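Local atomic coordinates of probable enoyl-CoA hydratase/isomerase (Pseudomonas aeruginosa PA14, PDB entry 5WYB), a protein that probably acts as a hydro-lyase of the enoyl-CoA hydratase/isomerase family, whose members typically process acyl-CoA thioesters. Residues A114-Y119 against D132-E137; A136-Q141 against V195-A200; K223-G228 against P239-R244; T27-I32 against V65-G70. The protein carries 1 engineered substitution. One frame throughout, in Å; residues are numbered along the deposited sequence.

Interaction 1 (A114-Y119 against D132-E137); sequences AAINGY and DIRIAE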
loop_
_atom_site.group_PDB
_atom_site.type_symbol
_atom_site.label_atom_id
_atom_site.label_comp_id
_atom_site.label_asym_id
_atom_site.label_seq_id
_atom_site.Cartn_x
_atom_site.Cartn_y
_atom_site.Cartn_z
ATOM N N ALA A 114 -25.806 -14.449 5.184
ATOM C CA ALA A 114 -25.967 -15.665 4.397
ATOM C C ALA A 114 -26.522 -16.779 5.284
ATOM O O ALA A 114 -25.896 -17.158 6.277
ATOM C CB ALA A 114 -24.637 -16.081 3.775
ATOM N N ALA A 115 -27.693 -17.298 4.926
ATOM C CA ALA A 115 -28.325 -18.408 5.647
ATOM C C ALA A 115 -28.076 -19.678 4.845
ATOM O O ALA A 115 -28.866 -20.055 3.983
ATOM C CB ALA A 115 -29.813 -18.156 5.846
ATOM N N ILE A 116 -26.963 -20.344 5.136
ATOM C CA ILE A 116 -26.548 -21.480 4.323
ATOM C C ILE A 116 -27.395 -22.688 4.716
ATOM O O ILE A 116 -27.222 -23.267 5.794
ATOM C CB ILE A 116 -25.047 -21.751 4.465
ATOM C CG1 ILE A 116 -24.267 -20.606 3.790
ATOM C CG2 ILE A 116 -24.690 -23.047 3.810
ATOM C CD1 ILE A 116 -22.806 -20.481 4.198
ATOM N N ASN A 117 -28.333 -23.054 3.842
ATOM C CA ASN A 117 -29.303 -24.113 4.084
ATOM C C ASN A 117 -28.949 -25.405 3.359
ATOM O O ASN A 117 -29.813 -26.268 3.184
ATOM C CB ASN A 117 -30.694 -23.648 3.660
ATOM C CG ASN A 117 -30.751 -23.284 2.189
ATOM O OD1 ASN A 117 -30.277 -22.225 1.789
ATOM N ND2 ASN A 117 -31.323 -24.165 1.377
ATOM N N GLY A 118 -27.703 -25.555 2.926
ATOM C CA GLY A 118 -27.324 -26.743 2.180
ATOM C C GLY A 118 -25.964 -26.579 1.545
ATOM O O GLY A 118 -25.100 -25.860 2.062
ATOM N N TYR A 119 -25.782 -27.256 0.417
ATOM C CA TYR A 119 -24.542 -27.135 -0.333
ATOM C C TYR A 119 -24.338 -25.699 -0.795
ATOM O O TYR A 119 -25.250 -25.075 -1.345
ATOM C CB TYR A 119 -24.555 -28.074 -1.534
ATOM C CG TYR A 119 -24.593 -29.531 -1.163
ATOM C CD1 TYR A 119 -23.429 -30.218 -0.852
ATOM C CD2 TYR A 119 -25.792 -30.223 -1.130
ATOM C CE1 TYR A 119 -23.462 -31.551 -0.511
ATOM C CE2 TYR A 119 -25.834 -31.556 -0.793
ATOM C CZ TYR A 119 -24.666 -32.217 -0.484
ATOM O OH TYR A 119 -24.703 -33.550 -0.148
ATOM N N ASP A 132 -21.973 -10.322 4.759
ATOM C CA ASP A 132 -21.275 -9.926 5.979
ATOM C C ASP A 132 -21.153 -11.088 6.957
ATOM O O ASP A 132 -20.077 -11.335 7.511
ATOM C CB ASP A 132 -21.993 -8.750 6.639
ATOM C CG ASP A 132 -21.994 -7.510 5.777
ATOM O OD1 ASP A 132 -20.930 -7.172 5.207
ATOM O OD2 ASP A 132 -23.068 -6.882 5.670
ATOM N N ILE A 133 -22.250 -11.802 7.201
ATOM C CA ILE A 133 -22.279 -12.871 8.191
ATOM C C ILE A 133 -22.849 -14.131 7.555
ATOM O O ILE A 133 -23.729 -14.074 6.689
ATOM C CB ILE A 133 -23.098 -12.463 9.437
ATOM C CG1 ILE A 133 -22.581 -11.137 10.007
ATOM C CG2 ILE A 133 -23.041 -13.547 10.503
ATOM C CD1 ILE A 133 -23.515 -10.480 10.993
ATOM N N ARG A 134 -22.339 -15.279 7.988
ATOM C CA ARG A 134 -22.777 -16.573 7.490
ATOM C C ARG A 134 -23.342 -17.405 8.634
ATOM O O ARG A 134 -22.730 -17.500 9.700
ATOM C CB ARG A 134 -21.622 -17.302 6.813
ATOM C CG ARG A 134 -21.234 -16.711 5.471
ATOM C CD ARG A 134 -19.738 -16.784 5.267
ATOM N NE ARG A 134 -19.052 -15.961 6.251
ATOM C CZ ARG A 134 -18.892 -14.648 6.137
ATOM N NH1 ARG A 134 -19.361 -14.013 5.073
ATOM N NH2 ARG A 134 -18.267 -13.970 7.089
ATOM N N ILE A 135 -24.515 -17.989 8.405
ATOM C CA ILE A 135 -25.164 -18.910 9.335
ATOM C C ILE A 135 -25.432 -20.196 8.573
ATOM O O ILE A 135 -26.179 -20.188 7.586
ATOM C CB ILE A 135 -26.473 -18.343 9.903
ATOM C CG1 ILE A 135 -26.206 -17.064 10.690
ATOM C CG2 ILE A 135 -27.157 -19.371 10.790
ATOM C CD1 ILE A 135 -27.461 -16.403 11.183
ATOM N N ALA A 136 -24.822 -21.290 9.016
ATOM C CA ALA A 136 -24.866 -22.557 8.302
ATOM C C ALA A 136 -25.644 -23.600 9.094
ATOM O O ALA A 136 -25.560 -23.653 10.322
ATOM C CB ALA A 136 -23.456 -23.078 8.025
ATOM N N GLU A 137 -26.351 -24.455 8.389
ATOM C CA GLU A 137 -27.053 -25.587 8.919
ATOM C C GLU A 137 -26.016 -26.687 9.115
ATOM O O GLU A 137 -25.051 -26.742 8.409
ATOM C CB GLU A 137 -28.195 -26.026 8.011
ATOM C CG GLU A 137 -29.530 -25.387 8.351
ATOM C CD GLU A 137 -30.564 -25.424 7.244
ATOM O OE1 GLU A 137 -30.570 -26.367 6.491
ATOM O OE2 GLU A 137 -31.370 -24.513 7.141
#
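Ala114 O is gripped twice by the neighbouring strand. Ile135 N donates to Ala114 O over 2.7 Å, in a nearly straight bond (168° at the hydrogen), and CA of Arg134 lies 3.4 Å from Ala114 O in a CA-H contact. Ile135 O plays the matching part in the other direction, accepting Ile116 N at 2.6 Å with the CA-H of Ala115 beside it. With Ala114 N bonded to Ile133 O and Glu137 N to Ile116 O, this is a regular parallel pairing, the axes 15° apart. On the face carrying Ala114, Ile116, Arg134 and Ala136, CB of Ala114 rests against CG of Arg134 at 3.9 Å and CB of Ile116 against CB of Ala136 at 4.1 Å. Where strand 111-116 ends, the Glu137 carboxylate lies alongside Asn117, its CD 3.6 Å from Asn117 CA, while Gln139 binds OE1. Asn117 CG stands between its backbone N and carbonyl carbon (chi1 60°), which carries the amide away from Glu137 to Thr67, Gly68 and Phe73. The pair lies inside the central sheet, between strands 63-68 and 193-195: helix 200-211 covers the face of Ala115 and Ile135, and strand 141-143 meets Ile116 on the other.

Interaction 2 (A136-Q141 against V195-A200); sequences AERQAQ and VDSGEA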
loop_
_atom_site.group_PDB
_atom_site.type_symbol
_atom_site.label_atom_id
_atom_site.label_comp_id
_atom_site.label_asym_id
_atom_site.label_seq_id
_atom_site.Cartn_x
_atom_site.Cartn_y
_atom_site.Cartn_z
ATOM N N ALA A 136 -24.822 -21.290 9.016
ATOM C CA ALA A 136 -24.866 -22.557 8.302
ATOM C C ALA A 136 -25.644 -23.600 9.094
ATOM O O ALA A 136 -25.560 -23.653 10.322
ATOM C CB ALA A 136 -23.456 -23.078 8.025
ATOM N N GLU A 137 -26.351 -24.455 8.389
ATOM C CA GLU A 137 -27.053 -25.587 8.919
ATOM C C GLU A 137 -26.016 -26.687 9.115
ATOM O O GLU A 137 -25.051 -26.742 8.409
ATOM C CB GLU A 137 -28.195 -26.026 8.011
ATOM C CG GLU A 137 -29.530 -25.387 8.351
ATOM C CD GLU A 137 -30.564 -25.424 7.244
ATOM O OE1 GLU A 137 -30.570 -26.367 6.491
ATOM O OE2 GLU A 137 -31.370 -24.513 7.141
ATOM N N ARG A 138 -26.259 -27.584 10.049
ATOM C CA ARG A 138 -25.333 -28.632 10.423
ATOM C C ARG A 138 -24.911 -29.509 9.297
ATOM O O ARG A 138 -23.772 -29.815 9.184
ATOM C CB ARG A 138 -25.935 -29.490 11.523
ATOM C CG ARG A 138 -25.605 -29.082 12.930
ATOM C CD ARG A 138 -26.254 -29.990 13.992
ATOM N NE ARG A 138 -26.312 -31.352 13.533
ATOM C CZ ARG A 138 -27.406 -31.959 13.113
ATOM N NH1 ARG A 138 -28.563 -31.334 13.122
ATOM N NH2 ARG A 138 -27.329 -33.185 12.690
ATOM N N GLN A 139 -25.821 -29.875 8.433
ATOM C CA GLN A 139 -25.487 -30.692 7.299
ATOM C C GLN A 139 -24.858 -29.976 6.079
ATOM O O GLN A 139 -24.458 -30.613 5.144
ATOM C CB GLN A 139 -26.713 -31.477 6.886
ATOM C CG GLN A 139 -27.793 -30.697 6.180
ATOM C CD GLN A 139 -28.339 -29.588 7.011
ATOM O OE1 GLN A 139 -28.036 -29.498 8.170
ATOM N NE2 GLN A 139 -29.146 -28.738 6.419
ATOM N N ALA A 140 -24.786 -28.660 6.091
ATOM C CA ALA A 140 -24.285 -27.906 4.946
ATOM C C ALA A 140 -22.820 -28.210 4.667
ATOM O O ALA A 140 -22.001 -28.317 5.583
ATOM C CB ALA A 140 -24.455 -26.403 5.172
ATOM N N GLN A 141 -22.489 -28.328 3.384
ATOM C CA GLN A 141 -21.127 -28.574 2.933
ATOM C C GLN A 141 -20.700 -27.493 1.946
ATOM O O GLN A 141 -21.458 -27.115 1.050
ATOM C CB GLN A 141 -21.006 -29.957 2.296
ATOM C CG GLN A 141 -21.259 -31.084 3.278
ATOM C CD GLN A 141 -20.892 -32.431 2.716
ATOM O OE1 GLN A 141 -20.675 -32.576 1.516
ATOM N NE2 GLN A 141 -20.821 -33.435 3.585
ATOM N N VAL A 195 -26.303 -23.890 13.159
ATOM C CA VAL A 195 -27.674 -24.124 13.600
ATOM C C VAL A 195 -28.180 -25.426 13.051
ATOM O O VAL A 195 -27.574 -26.026 12.236
ATOM C CB VAL A 195 -28.690 -23.056 13.217
ATOM C CG1 VAL A 195 -28.432 -21.738 13.858
ATOM C CG2 VAL A 195 -28.930 -23.002 11.729
ATOM N N ASP A 196 -29.309 -25.871 13.529
ATOM C CA ASP A 196 -29.794 -27.183 13.131
ATOM C C ASP A 196 -30.498 -27.104 11.776
ATOM O O ASP A 196 -30.801 -26.024 11.266
ATOM C CB ASP A 196 -30.728 -27.757 14.197
ATOM C CG ASP A 196 -30.913 -29.254 14.070
ATOM O OD1 ASP A 196 -29.992 -29.936 13.564
ATOM O OD2 ASP A 196 -31.987 -29.742 14.482
ATOM N N SER A 197 -30.754 -28.278 11.199
ATOM C CA SER A 197 -31.369 -28.371 9.880
ATOM C C SER A 197 -32.690 -27.618 9.830
ATOM O O SER A 197 -33.578 -27.836 10.659
ATOM C CB SER A 197 -31.598 -29.832 9.505
ATOM O OG SER A 197 -30.381 -30.549 9.509
ATOM N N GLY A 198 -32.818 -26.741 8.840
ATOM C CA GLY A 198 -34.020 -25.962 8.668
ATOM C C GLY A 198 -34.097 -24.726 9.523
ATOM O O GLY A 198 -35.152 -24.087 9.561
ATOM N N GLU A 199 -33.012 -24.361 10.200
ATOM C CA GLU A 199 -32.999 -23.214 11.093
ATOM C C GLU A 199 -32.181 -22.030 10.579
ATOM O O GLU A 199 -32.169 -20.983 11.227
ATOM C CB GLU A 199 -32.476 -23.638 12.474
ATOM C CG GLU A 199 -33.450 -24.479 13.285
ATOM C CD GLU A 199 -32.854 -25.063 14.563
ATOM O OE1 GLU A 199 -31.759 -24.636 14.986
ATOM O OE2 GLU A 199 -33.498 -25.960 15.154
ATOM N N ALA A 200 -31.510 -22.133 9.447
ATOM C CA ALA A 200 -30.739 -20.976 8.993
ATOM C C ALA A 200 -31.511 -19.746 8.601
ATOM O O ALA A 200 -31.211 -18.699 9.029
ATOM C CB ALA A 200 -29.828 -21.360 7.868
#
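Backbone bonding comes first: Val195 N donates to Ala136 O over 2.9 Å, and Val195 O turns back to receive a weak bond from Arg138 N, bent to 123° at the hydrogen. Glu137 pairs with Val195 in a parallel bridge, part of the joint that sets strand 193-195 at the outer side of the six-stranded crotonase-fold sheet within the chain. Both segments then turn aside, Glu137 to Ala140 in a type I turn and Asp196 to Glu199 in a type II turn whose third position is Gly198, with the positive phi that suits glycine.

Among the side-chain polar contacts, the Glu137 chain, extended beyond CG, carries OE2 to the first residue of helix 200-211, where it takes a long, weak bond from Ala200 N at 3.3 Å; the helix end probably favours the negative charge. OE1 of Glu137 is met through its anti lone pair by Gln139 NE2 at 2.8 Å, in the amide plane, which braces Gln139 from within its own turn. The link across is a weak bond from Ser197 OG to Gln139 OE1. Arg138 and Asp196 run side by side as an apparent salt bridge, but their modelled separation is impossibly short and its detail doubtful.

Apolar packing is slight: Val195 CG2 faces Glu137 CG at 4.2 Å, and Ala200 CB nears Glu137 CG at 4.1 Å.

Interaction 3 (K223-G228 against P239-R244); sequences KPLIQG and PEERER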
loop_
_atom_site.group_PDB
_atom_site.type_symbol
_atom_site.label_atom_id
_atom_site.label_comp_id
_atom_site.label_asym_id
_atom_site.label_seq_id
_atom_site.Cartn_x
_atom_site.Cartn_y
_atom_site.Cartn_z
ATOM N N LYS A 223 -19.737 0.096 8.459
ATOM C CA LYS A 223 -19.404 -1.057 7.678
ATOM C C LYS A 223 -18.262 -0.866 6.734
ATOM O O LYS A 223 -17.411 -1.702 6.714
ATOM C CB LYS A 223 -20.629 -1.578 6.993
ATOM C CG LYS A 223 -20.412 -2.644 5.993
ATOM C CD LYS A 223 -21.705 -2.827 5.250
ATOM C CE LYS A 223 -22.006 -4.239 4.878
ATOM N NZ LYS A 223 -21.066 -4.686 3.881
ATOM N N PRO A 224 -18.181 0.235 6.001
ATOM C CA PRO A 224 -16.989 0.392 5.157
ATOM C C PRO A 224 -15.712 0.474 5.973
ATOM O O PRO A 224 -14.683 0.042 5.525
ATOM C CB PRO A 224 -17.231 1.693 4.445
ATOM C CG PRO A 224 -18.667 1.783 4.332
ATOM C CD PRO A 224 -19.101 1.402 5.684
ATOM N N LEU A 225 -15.794 1.052 7.159
ATOM C CA LEU A 225 -14.650 1.132 8.046
ATOM C C LEU A 225 -14.168 -0.266 8.467
ATOM O O LEU A 225 -13.019 -0.523 8.525
ATOM C CB LEU A 225 -14.940 1.980 9.270
ATOM C CG LEU A 225 -14.960 3.498 9.135
ATOM C CD1 LEU A 225 -15.241 4.215 10.424
ATOM C CD2 LEU A 225 -13.661 3.966 8.545
ATOM N N ILE A 226 -15.090 -1.158 8.754
ATOM C CA ILE A 226 -14.724 -2.514 9.147
ATOM C C ILE A 226 -14.017 -3.223 8.001
ATOM O O ILE A 226 -13.009 -3.907 8.204
ATOM C CB ILE A 226 -15.967 -3.291 9.626
ATOM C CG1 ILE A 226 -16.573 -2.622 10.858
ATOM C CG2 ILE A 226 -15.603 -4.716 9.961
ATOM C CD1 ILE A 226 -17.793 -3.328 11.400
ATOM N N GLN A 227 -14.511 -3.054 6.782
ATOM C CA GLN A 227 -13.873 -3.659 5.619
ATOM C C GLN A 227 -12.647 -2.887 5.130
ATOM O O GLN A 227 -12.125 -3.210 4.060
ATOM C CB GLN A 227 -14.889 -3.799 4.491
ATOM C CG GLN A 227 -16.046 -4.683 4.860
ATOM C CD GLN A 227 -17.180 -4.572 3.886
ATOM O OE1 GLN A 227 -17.919 -5.529 3.663
ATOM N NE2 GLN A 227 -17.337 -3.396 3.301
ATOM N N GLY A 228 -12.164 -1.908 5.899
ATOM C CA GLY A 228 -11.056 -1.083 5.443
ATOM C C GLY A 228 -9.797 -1.864 5.125
ATOM O O GLY A 228 -9.080 -1.529 4.180
ATOM N N PRO A 239 -7.378 7.887 11.396
ATOM C CA PRO A 239 -7.870 9.270 11.351
ATOM C C PRO A 239 -9.234 9.376 10.698
ATOM O O PRO A 239 -10.064 10.174 11.144
ATOM C CB PRO A 239 -6.772 10.010 10.568
ATOM C CG PRO A 239 -6.035 8.960 9.847
ATOM C CD PRO A 239 -6.081 7.754 10.713
ATOM N N GLU A 240 -9.485 8.571 9.697
ATOM C CA GLU A 240 -10.782 8.550 9.097
ATOM C C GLU A 240 -11.867 8.064 10.047
ATOM O O GLU A 240 -12.979 8.432 9.920
ATOM C CB GLU A 240 -10.879 7.777 7.818
ATOM C CG GLU A 240 -11.927 8.423 6.953
ATOM C CD GLU A 240 -12.602 7.500 6.009
ATOM O OE1 GLU A 240 -11.955 6.604 5.492
ATOM O OE2 GLU A 240 -13.774 7.707 5.756
ATOM N N GLU A 241 -11.498 7.205 10.976
ATOM C CA GLU A 241 -12.442 6.665 11.946
ATOM C C GLU A 241 -12.997 7.774 12.830
ATOM O O GLU A 241 -14.217 7.907 12.990
ATOM C CB GLU A 241 -11.756 5.585 12.783
ATOM C CG GLU A 241 -12.676 4.782 13.687
ATOM C CD GLU A 241 -11.897 3.928 14.669
ATOM O OE1 GLU A 241 -11.222 4.502 15.549
ATOM O OE2 GLU A 241 -11.949 2.685 14.551
ATOM N N ARG A 242 -12.112 8.594 13.399
ATOM C CA ARG A 242 -12.548 9.731 14.209
ATOM C C ARG A 242 -13.369 10.719 13.393
ATOM O O ARG A 242 -14.342 11.294 13.896
ATOM C CB ARG A 242 -11.340 10.442 14.807
ATOM C CG ARG A 242 -10.380 9.524 15.492
ATOM C CD ARG A 242 -9.136 10.258 15.941
ATOM N NE ARG A 242 -8.073 9.296 16.172
ATOM C CZ ARG A 242 -6.990 9.183 15.418
ATOM N NH1 ARG A 242 -6.803 9.998 14.397
ATOM N NH2 ARG A 242 -6.086 8.257 15.700
ATOM N N GLU A 243 -12.982 10.944 12.140
ATOM C CA GLU A 243 -13.687 11.914 11.311
ATOM C C GLU A 243 -15.131 11.491 11.087
ATOM O O GLU A 243 -16.061 12.287 11.264
ATOM C CB GLU A 243 -12.946 12.090 9.985
ATOM C CG GLU A 243 -13.760 12.704 8.875
ATOM C CD GLU A 243 -12.939 12.877 7.609
ATOM O OE1 GLU A 243 -11.981 13.671 7.636
ATOM O OE2 GLU A 243 -13.233 12.208 6.598
ATOM N N ARG A 244 -15.343 10.230 10.715
ATOM C CA ARG A 244 -16.703 9.728 10.583
ATOM C C ARG A 244 -17.401 9.606 11.932
ATOM O O ARG A 244 -18.633 9.637 11.984
ATOM C CB ARG A 244 -16.693 8.391 9.853
ATOM C CG ARG A 244 -16.216 8.516 8.419
ATOM C CD ARG A 244 -15.966 7.171 7.769
ATOM N NE ARG A 244 -17.152 6.621 7.121
ATOM C CZ ARG A 244 -17.112 5.821 6.059
ATOM N NH1 ARG A 244 -15.944 5.494 5.520
ATOM N NH2 ARG A 244 -18.235 5.362 5.527
#
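Leu225 and Arg244 run antiparallel alongside each other where two C-terminal helices of the crotonase fold, 216-226 and 238-249, pack side against side. The close part is built round buried Leu225, the most extensively covered residue of the pairing. Its CD1 reaches CA of Glu241 at 4.0 Å, and both methyls bear on CD of Arg244, with CD2 also 4.0 Å away. With CG of Leu225 anti to the carbonyl carbon (chi1 -76°), the branch is directed toward the opposing helix, and CG ends up over one face of the Arg244 guanidinium. Of the Glu241 side chain, CG is the atom that meets the leucine, since the carboxylate is turned to Gly156 and Thr158 of a second subunit; the contact thus borders a subunit interface.

The solvent side buries far less. Here exposed Pro224 meets the guanidinium with its ring alone, set nearly perpendicular to the arginine chain, its CG 3.8 Å from NH2 of Arg244. What steadies the guanidinium comes from its own helix: the arginine chain bends at chi3 (89°), bringing NH1 to OE2 of Glu240, one turn earlier, in a 3.1 Å salt bridge that meets the carboxylate on its syn side, 35° out of its plane.

Interaction 4 (T27-I32 against V65-G70); sequences TALITI and VVTGQG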
loop_
_atom_site.group_PDB
_atom_site.type_symbol
_atom_site.label_atom_id
_atom_site.label_comp_id
_atom_site.label_asym_id
_atom_site.label_seq_id
_atom_site.Cartn_x
_atom_site.Cartn_y
_atom_site.Cartn_z
ATOM N N THR A 27 -36.017 -5.760 6.701
ATOM C CA THR A 27 -35.128 -6.787 6.179
ATOM C C THR A 27 -35.630 -7.264 4.823
ATOM O O THR A 27 -36.831 -7.479 4.639
ATOM C CB THR A 27 -35.049 -7.969 7.158
ATOM O OG1 THR A 27 -34.427 -7.543 8.373
ATOM C CG2 THR A 27 -34.249 -9.100 6.572
ATOM N N ALA A 28 -34.714 -7.425 3.871
ATOM C CA ALA A 28 -35.040 -7.962 2.556
ATOM C C ALA A 28 -34.542 -9.396 2.470
ATOM O O ALA A 28 -33.338 -9.646 2.588
ATOM C CB ALA A 28 -34.426 -7.115 1.447
ATOM N N LEU A 29 -35.462 -10.330 2.260
ATOM C CA LEU A 29 -35.141 -11.747 2.169
ATOM C C LEU A 29 -35.023 -12.115 0.698
ATOM O O LEU A 29 -36.019 -12.123 -0.030
ATOM C CB LEU A 29 -36.203 -12.596 2.864
ATOM C CG LEU A 29 -36.051 -14.108 2.699
ATOM C CD1 LEU A 29 -34.709 -14.565 3.228
ATOM C CD2 LEU A 29 -37.192 -14.855 3.392
ATOM N N ILE A 30 -33.810 -12.420 0.267
ATOM C CA ILE A 30 -33.540 -12.805 -1.109
ATOM C C ILE A 30 -33.396 -14.316 -1.147
ATOM O O ILE A 30 -32.643 -14.891 -0.354
ATOM C CB ILE A 30 -32.272 -12.115 -1.642
ATOM C CG1 ILE A 30 -32.345 -10.609 -1.394
ATOM C CG2 ILE A 30 -32.090 -12.416 -3.115
ATOM C CD1 ILE A 30 -31.066 -9.862 -1.766
ATOM N N THR A 31 -34.110 -14.962 -2.065
ATOM C CA THR A 31 -34.068 -16.411 -2.196
ATOM C C THR A 31 -33.691 -16.771 -3.625
ATOM O O THR A 31 -34.410 -16.420 -4.565
ATOM C CB THR A 31 -35.412 -17.040 -1.810
ATOM O OG1 THR A 31 -35.789 -16.605 -0.497
ATOM C CG2 THR A 31 -35.310 -18.555 -1.816
ATOM N N ILE A 32 -32.567 -17.467 -3.781
ATOM C CA ILE A 32 -32.138 -18.010 -5.067
ATOM C C ILE A 32 -33.104 -19.119 -5.465
ATOM O O ILE A 32 -33.099 -20.197 -4.866
ATOM C CB ILE A 32 -30.706 -18.547 -4.997
ATOM C CG1 ILE A 32 -29.788 -17.559 -4.284
ATOM C CG2 ILE A 32 -30.209 -18.912 -6.383
ATOM C CD1 ILE A 32 -28.449 -18.147 -3.940
ATOM N N VAL A 65 -30.928 -10.872 3.865
ATOM C CA VAL A 65 -30.684 -12.299 4.018
ATOM C C VAL A 65 -30.808 -12.932 2.643
ATOM O O VAL A 65 -31.796 -12.695 1.940
ATOM C CB VAL A 65 -31.681 -12.946 5.001
ATOM C CG1 VAL A 65 -31.529 -14.450 4.986
ATOM C CG2 VAL A 65 -31.504 -12.393 6.407
ATOM N N VAL A 66 -29.815 -13.716 2.244
ATOM C CA VAL A 66 -29.946 -14.549 1.058
ATOM C C VAL A 66 -29.793 -16.009 1.462
ATOM O O VAL A 66 -29.040 -16.350 2.386
ATOM C CB VAL A 66 -28.960 -14.163 -0.071
ATOM C CG1 VAL A 66 -28.175 -12.915 0.287
ATOM C CG2 VAL A 66 -28.021 -15.315 -0.420
ATOM N N THR A 67 -30.552 -16.862 0.789
ATOM C CA THR A 67 -30.588 -18.280 1.083
ATOM C C THR A 67 -31.100 -18.976 -0.165
ATOM O O THR A 67 -31.626 -18.340 -1.081
ATOM C CB THR A 67 -31.471 -18.574 2.299
ATOM O OG1 THR A 67 -31.216 -19.902 2.764
ATOM C CG2 THR A 67 -32.936 -18.433 1.933
ATOM N N GLY A 68 -30.932 -20.292 -0.195
ATOM C CA GLY A 68 -31.353 -21.077 -1.335
ATOM C C GLY A 68 -32.752 -21.637 -1.139
ATOM O O GLY A 68 -33.105 -22.108 -0.059
ATOM N N GLN A 69 -33.546 -21.571 -2.203
ATOM C CA GLN A 69 -34.857 -22.200 -2.189
ATOM C C GLN A 69 -34.701 -23.710 -2.071
ATOM O O GLN A 69 -33.844 -24.313 -2.718
ATOM C CB GLN A 69 -35.625 -21.829 -3.459
ATOM C CG GLN A 69 -36.936 -22.556 -3.661
ATOM C CD GLN A 69 -36.756 -23.899 -4.340
ATOM O OE1 GLN A 69 -35.749 -24.136 -5.013
ATOM N NE2 GLN A 69 -37.724 -24.793 -4.154
ATOM N N GLY A 70 -35.536 -24.323 -1.235
ATOM C CA GLY A 70 -35.465 -25.747 -1.016
ATOM C C GLY A 70 -34.553 -26.086 0.141
ATOM O O GLY A 70 -33.872 -25.221 0.699
#
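Val65, Ile32 and Thr67 lose the most surface where strand 27-32 pairs in parallel with strand 63-68. The two are the strands of a beta-alpha-beta crossover, joined through helix 42-56, and belong to the central sheet of the crotonase fold.

Val65 is held through both backbone polar atoms. Its N donates to Ala28 O, and its O receives Ile30 N over 2.6 Å in a nearly straight bond. Its CG1, anti to the backbone N (chi1 172°), meets CD1 of Leu29 at 3.6 Å; the leucine's own end bends back toward the neighbouring strand to make this contact. Helix 200-211 packs on the same face, touching Leu29 and Val65.

Thr67 continues the pattern two residues on. Its N donates to Ile30 O, while its O accepts Ile32 N at 3.0 Å and lies 3.3 Å from CA of Thr31 in a CA-H contact. Thr31 and Thr67 stand next to each other on the face of Leu29 and Val65, but touch only loosely, OG1 of Thr31 being 4.2 Å from CG2 of Thr67. OG1 of Thr67 is held by Ala115 O and by Asn117 OD1, just beyond the next strand.

Ile32 closes the pairing. Its CG1 lies 3.8 Å from Thr67 O, and its own O takes Gln69 N at 3.0 Å, the donor tilted 30° from the carbonyl plane as the chain leaves the strand. Gln69 CB also meets CG2 of Thr31 at 3.7 Å.

The five backbone bonds thus satisfy these polar groups across the strands, and the side chains meet mainly through hydrocarbon, while the buried Thr67 hydroxyl finds its partners elsewhere.

How the interactions relate
Interactions 4, 1 and 2 follow one another across the central six-stranded sheet and come in that order along the chain, with interaction 3 last. Interactions 1 and 2 share strand 133-137 and lie about 7 Å apart, centre to centre; interaction 4 is about 10 Å from interaction 1, again between centres, on strand 63-68, which adjoins strand 111-116. They sample the sheet from strand 27-32 to strand 193-195. Interaction 3 stands apart in the C-terminal helices, its centre about 27 Å from that of interaction 1, yet a salt bridge of Asp132 OD1 to Lys223 NZ ties the two. Both also touch a second subunit, linking the core of the chain to the six-chain assembly.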